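Local coordinates for Tll1590 protein (Thermosynechococcus elongatus, PDB 6LDQ), which is a protein named sucrose-phosphate synthase, built on a glycosyl transferase 4-like domain of the GT-B clan, at residues A[35-40]-A[200-204]; A[46-52]-A[67-73]. One frame throughout, in Å; residues are numbered along the deposited sequence.

In the fold
Contact 1 joins helix 32-42 to the start of helix 200-216; it is helix-to-helix packing through side chains, buried at Leu36, Leu40, Ile203 and Ala204 and less so round Trp200, with no hydrogen bond across it. Contact 2 pairs strands 47-52 and 68-73 within the sheet by a ladder of backbone bonds, reinforced by a salt bridge. Eight of its fourteen residues are buried, although His67 at one end is exposed. The two meet where Gly37 packs on Val47 and Met49, and Glu38 on Cys68, so helix 32-42 takes part in both settings.

Contact 1 (A[35-40]-A[200-204]); sequences QLGEAL and WEAIA
Helix-to-helix packing, with Ala39 against Ala204 and Gln35 against the Trp200 indole, joins helix 32-42 to the first turn of helix 200-216, the short segments crossing at -76° with axes 8.4 Å apart. Two small residues meet at the crossing: Ala39 CB lies 3.6 Å from Ala204 CB and also rests against the carbonyl oxygen of Trp200. With so little side chain between the backbones, Leu40 CA and Ala204 CA are 5.1 Å apart. Both helices belong to the Rossmann-like architecture of the GT-B clan, in which helices cover a mainly parallel sheet; Leu36 and Leu40 also reach Leu10 on strand 8-11, so the same leucines face sheet and helix. Leu36 has CG anti to the backbone N (chi1 179°), a setting from which CD1 meets Ile203 CG2 at 3.6 Å, the two side chains crossing at about a right angle. Beside them the Trp200 indole is clasped between unlike groups. Gln35 CB sits over one face in a CH-pi contact, 3.6 Å from the centroid of the five-membered ring, while Ile203 CD1 covers the opposite face nearer the rim. The Gln35 amide, tilted 47° from the indole plane, comes close to Trp200 NE1 without a hydrogen bond: the angle to OE1 is poor, and NE2 and NE1 are both donors. Further along, Leu40 CD2 reaches Ala204 CB at 4.0 Å.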
loop_
_atom_site.group_PDB
_atom_site.type_symbol
_atom_site.label_atom_id
_atom_site.label_comp_id
_atom_site.label_asym_id
_atom_site.label_seq_id
_atom_site.Cartn_x
_atom_site.Cartn_y
_atom_site.Cartn_z
ATOM N N GLN A 35 3.795 -8.030 -7.775
ATOM C CA GLN A 35 5.058 -7.988 -8.496
ATOM C C GLN A 35 6.064 -7.102 -7.781
ATOM O O GLN A 35 7.242 -7.455 -7.681
ATOM C CB GLN A 35 4.824 -7.532 -9.931
ATOM C CG GLN A 35 4.049 -8.561 -10.751
ATOM C CD GLN A 35 4.245 -8.379 -12.237
ATOM O OE1 GLN A 35 5.228 -8.858 -12.807
ATOM N NE2 GLN A 35 3.313 -7.677 -12.878
ATOM N N LEU A 36 5.614 -5.960 -7.257
ATOM C CA LEU A 36 6.516 -5.068 -6.534
ATOM C C LEU A 36 7.189 -5.782 -5.363
ATOM O O LEU A 36 8.422 -5.809 -5.266
ATOM C CB LEU A 36 5.755 -3.830 -6.057
ATOM C CG LEU A 36 6.547 -2.801 -5.250
ATOM C CD1 LEU A 36 7.607 -2.088 -6.130
ATOM C CD2 LEU A 36 5.626 -1.801 -4.600
ATOM N N GLY A 37 6.396 -6.398 -4.479
ATOM C CA GLY A 37 6.964 -6.988 -3.272
ATOM C C GLY A 37 7.974 -8.090 -3.553
ATOM O O GLY A 37 8.974 -8.223 -2.841
ATOM N N GLU A 38 7.730 -8.888 -4.596
ATOM C CA GLU A 38 8.678 -9.935 -4.974
ATOM C C GLU A 38 9.985 -9.346 -5.498
ATOM O O GLU A 38 11.074 -9.821 -5.147
ATOM C CB GLU A 38 8.053 -10.854 -6.022
ATOM C CG GLU A 38 7.181 -11.966 -5.424
ATOM C CD GLU A 38 6.023 -12.355 -6.321
ATOM O OE1 GLU A 38 6.093 -12.060 -7.534
ATOM O OE2 GLU A 38 5.046 -12.969 -5.815
ATOM N N ALA A 39 9.906 -8.315 -6.342
ATOM C CA ALA A 39 11.139 -7.662 -6.776
ATOM C C ALA A 39 11.816 -6.963 -5.603
ATOM O O ALA A 39 13.044 -7.017 -5.464
ATOM C CB ALA A 39 10.845 -6.680 -7.915
ATOM N N LEU A 40 11.032 -6.342 -4.717
ATOM C CA LEU A 40 11.618 -5.716 -3.532
ATOM C C LEU A 40 12.400 -6.732 -2.705
ATOM O O LEU A 40 13.533 -6.469 -2.285
ATOM C CB LEU A 40 10.528 -5.073 -2.682
ATOM C CG LEU A 40 10.004 -3.712 -3.148
ATOM C CD1 LEU A 40 8.721 -3.375 -2.414
ATOM C CD2 LEU A 40 11.061 -2.646 -2.918
ATOM N N TRP A 200 10.085 -4.779 -13.209
ATOM C CA TRP A 200 9.825 -4.677 -11.775
ATOM C C TRP A 200 11.106 -4.576 -10.964
ATOM O O TRP A 200 11.112 -3.944 -9.904
ATOM C CB TRP A 200 8.975 -5.867 -11.332
ATOM C CG TRP A 200 7.623 -5.687 -11.868
ATOM C CD1 TRP A 200 7.079 -6.292 -12.962
ATOM C CD2 TRP A 200 6.650 -4.760 -11.387
ATOM N NE1 TRP A 200 5.801 -5.818 -13.172
ATOM C CE2 TRP A 200 5.515 -4.878 -12.215
ATOM C CE3 TRP A 200 6.618 -3.860 -10.318
ATOM C CZ2 TRP A 200 4.359 -4.127 -12.008
ATOM C CZ3 TRP A 200 5.465 -3.101 -10.119
ATOM C CH2 TRP A 200 4.356 -3.244 -10.957
ATOM N N GLU A 201 12.202 -5.165 -11.438
ATOM C CA GLU A 201 13.483 -4.882 -10.799
ATOM C C GLU A 201 13.756 -3.377 -10.764
ATOM O O GLU A 201 14.100 -2.822 -9.714
ATOM C CB GLU A 201 14.616 -5.612 -11.514
ATOM C CG GLU A 201 15.939 -5.425 -10.800
ATOM C CD GLU A 201 17.098 -6.038 -11.542
ATOM O OE1 GLU A 201 16.865 -6.700 -12.584
ATOM O OE2 GLU A 201 18.238 -5.846 -11.074
ATOM N N ALA A 202 13.588 -2.689 -11.903
ATOM C CA ALA A 202 13.855 -1.251 -11.910
ATOM C C ALA A 202 12.944 -0.524 -10.933
ATOM O O ALA A 202 13.399 0.303 -10.136
ATOM C CB ALA A 202 13.690 -0.665 -13.318
ATOM N N ILE A 203 11.644 -0.829 -10.980
ATOM C CA ILE A 203 10.689 -0.163 -10.101
ATOM C C ILE A 203 11.075 -0.358 -8.639
ATOM O O ILE A 203 11.126 0.599 -7.854
ATOM C CB ILE A 203 9.265 -0.674 -10.387
ATOM C CG1 ILE A 203 8.745 -0.079 -11.706
ATOM C CG2 ILE A 203 8.354 -0.348 -9.218
ATOM C CD1 ILE A 203 7.791 -0.980 -12.461
ATOM N N ALA A 204 11.388 -1.597 -8.265
ATOM C CA ALA A 204 11.723 -1.903 -6.880
ATOM C C ALA A 204 12.961 -1.146 -6.422
ATOM O O ALA A 204 13.037 -0.704 -5.270
ATOM C CB ALA A 204 11.912 -3.414 -6.723
#

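Contact 2 (A[46-52]-A[67-73]); sequences HVDMFTR and HCRTIRL
Arg69 turns CG between its backbone N and carbonyl carbon (chi1 53°) and then runs extended to NE, while Asp48 on the paired strand sets CG anti to its own carbonyl carbon (chi1 -73°); together these torsions bring guanidinium and carboxylate into a salt bridge. The pair spans neighbouring parallel strands, 47-52 and 68-73, of the Rossmann-like sheet of a GT-B domain. Arg69 grips side-on: NE donates to Asp48 OD1 at 2.6 Å and NH2 reaches OD2 at 3.3 Å. Both oxygens lie in the guanidinium plane, yet the nitrogens approach from well above the carboxylate plane, the two groups being turned steeply against each other. Asp48 OD2 is gripped a second time by Tyr106 OH, which would further hold the carboxylate's rotation.

Beneath the side chains runs a regular parallel ladder in which Val47, Met49 and Thr51 each donate to one residue of 67-73 and accept from the one two places further on; Met49 N to Arg69 O, for example, is 3.0 Å. Phe50 and Ile71 lie side by side on the same face as the salt bridge, with Phe50 CD2 3.6 Å from Ile71 CG2. Tyr100 and Phe97 of helix 90-104 meet the Phe50 ring edge-to-face, extending this apolar cluster beyond the sheet. The other face carries Met49, whose CE lies 3.6 Å from Cys68 SG, beneath helix 32-42. Where the strands begin, the rings of His46 and His67 form an offset stack, nearly parallel with their planes at 13° and their centroids 4.6 Å apart, His67 CD2 over the centre of the His46 ring.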
loop_
_atom_site.group_PDB
_atom_site.type_symbol
_atom_site.label_atom_id
_atom_site.label_comp_id
_atom_site.label_asym_id
_atom_site.label_seq_id
_atom_site.Cartn_x
_atom_site.Cartn_y
_atom_site.Cartn_z
ATOM N N HIS A 46 12.313 -7.514 3.492
ATOM C CA HIS A 46 11.412 -8.499 4.087
ATOM C C HIS A 46 9.984 -7.983 3.910
ATOM O O HIS A 46 9.599 -7.009 4.559
ATOM C CB HIS A 46 11.756 -8.706 5.560
ATOM C CG HIS A 46 13.192 -9.066 5.796
ATOM N ND1 HIS A 46 13.684 -9.372 7.047
ATOM C CD2 HIS A 46 14.239 -9.173 4.942
ATOM C CE1 HIS A 46 14.975 -9.651 6.953
ATOM N NE2 HIS A 46 15.336 -9.541 5.685
ATOM N N VAL A 47 9.206 -8.621 3.027
ATOM C CA VAL A 47 7.948 -8.063 2.516
ATOM C C VAL A 47 6.769 -8.983 2.831
ATOM O O VAL A 47 6.712 -10.115 2.335
ATOM C CB VAL A 47 7.994 -7.841 0.997
ATOM C CG1 VAL A 47 6.655 -7.216 0.524
ATOM C CG2 VAL A 47 9.217 -7.030 0.578
ATOM N N ASP A 48 5.778 -8.447 3.551
ATOM C CA ASP A 48 4.466 -9.058 3.742
ATOM C C ASP A 48 3.457 -8.220 2.955
ATOM O O ASP A 48 3.298 -7.036 3.242
ATOM C CB ASP A 48 4.077 -9.084 5.227
ATOM C CG ASP A 48 4.870 -10.141 6.053
ATOM O OD1 ASP A 48 5.341 -11.121 5.457
ATOM O OD2 ASP A 48 4.986 -9.974 7.284
ATOM N N MET A 49 2.797 -8.828 1.969
ATOM C CA MET A 49 1.761 -8.180 1.172
ATOM C C MET A 49 0.397 -8.688 1.626
ATOM O O MET A 49 0.212 -9.898 1.782
ATOM C CB MET A 49 1.964 -8.475 -0.318
ATOM C CG MET A 49 3.201 -7.820 -0.945
ATOM S SD MET A 49 3.638 -8.630 -2.497
ATOM C CE MET A 49 4.389 -10.103 -1.807
ATOM N N PHE A 50 -0.548 -7.771 1.846
ATOM C CA PHE A 50 -1.877 -8.112 2.349
ATOM C C PHE A 50 -2.932 -7.742 1.309
ATOM O O PHE A 50 -2.922 -6.621 0.771
ATOM C CB PHE A 50 -2.189 -7.398 3.678
ATOM C CG PHE A 50 -1.247 -7.751 4.810
ATOM C CD1 PHE A 50 0.034 -7.192 4.887
ATOM C CD2 PHE A 50 -1.643 -8.643 5.800
ATOM C CE1 PHE A 50 0.896 -7.535 5.942
ATOM C CE2 PHE A 50 -0.784 -8.986 6.850
ATOM C CZ PHE A 50 0.488 -8.427 6.916
ATOM N N THR A 51 -3.815 -8.693 1.015
ATOM C CA THR A 51 -4.995 -8.463 0.202
ATOM C C THR A 51 -6.153 -9.184 0.885
ATOM O O THR A 51 -5.965 -9.908 1.873
ATOM C CB THR A 51 -4.768 -8.923 -1.260
ATOM O OG1 THR A 51 -5.909 -8.572 -2.075
ATOM C CG2 THR A 51 -4.491 -10.434 -1.351
ATOM N N ARG A 52 -7.370 -8.942 0.400
ATOM C CA ARG A 52 -8.525 -9.589 0.987
ATOM C C ARG A 52 -8.702 -10.994 0.422
ATOM O O ARG A 52 -8.304 -11.292 -0.710
ATOM C CB ARG A 52 -9.806 -8.764 0.748
ATOM C CG ARG A 52 -10.226 -8.659 -0.724
ATOM C CD ARG A 52 -11.477 -7.745 -0.871
ATOM N NE ARG A 52 -12.438 -8.068 0.171
ATOM C CZ ARG A 52 -13.489 -8.857 -0.021
ATOM N NH1 ARG A 52 -13.718 -9.345 -1.230
ATOM N NH2 ARG A 52 -14.311 -9.150 0.988
ATOM N N HIS A 67 11.619 -14.468 2.603
ATOM C CA HIS A 67 11.251 -13.201 3.224
ATOM C C HIS A 67 10.163 -12.478 2.445
ATOM O O HIS A 67 10.030 -11.263 2.587
ATOM C CB HIS A 67 12.471 -12.294 3.387
ATOM C CG HIS A 67 13.678 -12.999 3.923
ATOM N ND1 HIS A 67 14.729 -13.379 3.120
ATOM C CD2 HIS A 67 14.005 -13.378 5.181
ATOM C CE1 HIS A 67 15.653 -13.970 3.859
ATOM N NE2 HIS A 67 15.239 -13.980 5.115
ATOM N N CYS A 68 9.380 -13.197 1.637
ATOM C CA CYS A 68 8.328 -12.587 0.831
ATOM C C CYS A 68 7.103 -13.493 0.840
ATOM O O CYS A 68 7.194 -14.664 0.461
ATOM C CB CYS A 68 8.815 -12.351 -0.607
ATOM S SG CYS A 68 7.534 -11.768 -1.749
ATOM N N ARG A 69 5.953 -12.954 1.249
ATOM C CA ARG A 69 4.716 -13.723 1.245
ATOM C C ARG A 69 3.524 -12.803 1.004
ATOM O O ARG A 69 3.591 -11.595 1.242
ATOM C CB ARG A 69 4.514 -14.472 2.563
ATOM C CG ARG A 69 4.600 -13.594 3.779
ATOM C CD ARG A 69 4.733 -14.394 5.086
ATOM N NE ARG A 69 4.627 -13.500 6.234
ATOM C CZ ARG A 69 4.205 -13.853 7.444
ATOM N NH1 ARG A 69 3.856 -15.109 7.699
ATOM N NH2 ARG A 69 4.149 -12.945 8.405
ATOM N N THR A 70 2.429 -13.401 0.550
ATOM C CA THR A 70 1.122 -12.747 0.490
ATOM C C THR A 70 0.257 -13.305 1.612
ATOM O O THR A 70 0.220 -14.524 1.822
ATOM C CB THR A 70 0.436 -12.978 -0.861
ATOM O OG1 THR A 70 1.303 -12.558 -1.910
ATOM C CG2 THR A 70 -0.901 -12.190 -0.971
ATOM N N ILE A 71 -0.420 -12.416 2.335
ATOM C CA ILE A 71 -1.354 -12.786 3.392
ATOM C C ILE A 71 -2.757 -12.366 2.954
ATOM O O ILE A 71 -2.978 -11.206 2.572
ATOM C CB ILE A 71 -0.952 -12.135 4.727
ATOM C CG1 ILE A 71 0.285 -12.844 5.308
ATOM C CG2 ILE A 71 -2.100 -12.183 5.703
ATOM C CD1 ILE A 71 1.172 -11.957 6.172
ATOM N N ARG A 72 -3.694 -13.311 2.962
ATOM C CA ARG A 72 -5.069 -13.029 2.556
ATOM C C ARG A 72 -5.938 -12.945 3.803
ATOM O O ARG A 72 -6.020 -13.904 4.584
ATOM C CB ARG A 72 -5.584 -14.084 1.577
ATOM C CG ARG A 72 -4.793 -14.101 0.286
ATOM C CD ARG A 72 -5.196 -15.213 -0.654
ATOM N NE ARG A 72 -6.469 -14.936 -1.305
ATOM C CZ ARG A 72 -6.609 -14.173 -2.382
ATOM N NH1 ARG A 72 -5.546 -13.607 -2.933
ATOM N NH2 ARG A 72 -7.819 -13.974 -2.902
ATOM N N LEU A 73 -6.561 -11.795 4.006
ATOM C CA LEU A 73 -7.274 -11.537 5.237
ATOM C C LEU A 73 -8.762 -11.684 4.977
ATOM O O LEU A 73 -9.263 -11.247 3.938
ATOM C CB LEU A 73 -6.973 -10.140 5.779
ATOM C CG LEU A 73 -5.509 -9.757 6.044
ATOM C CD1 LEU A 73 -5.400 -8.252 6.189
ATOM C CD2 LEU A 73 -4.982 -10.458 7.298
HETATM O O HOH W 1 8.033 -11.647 4.612
#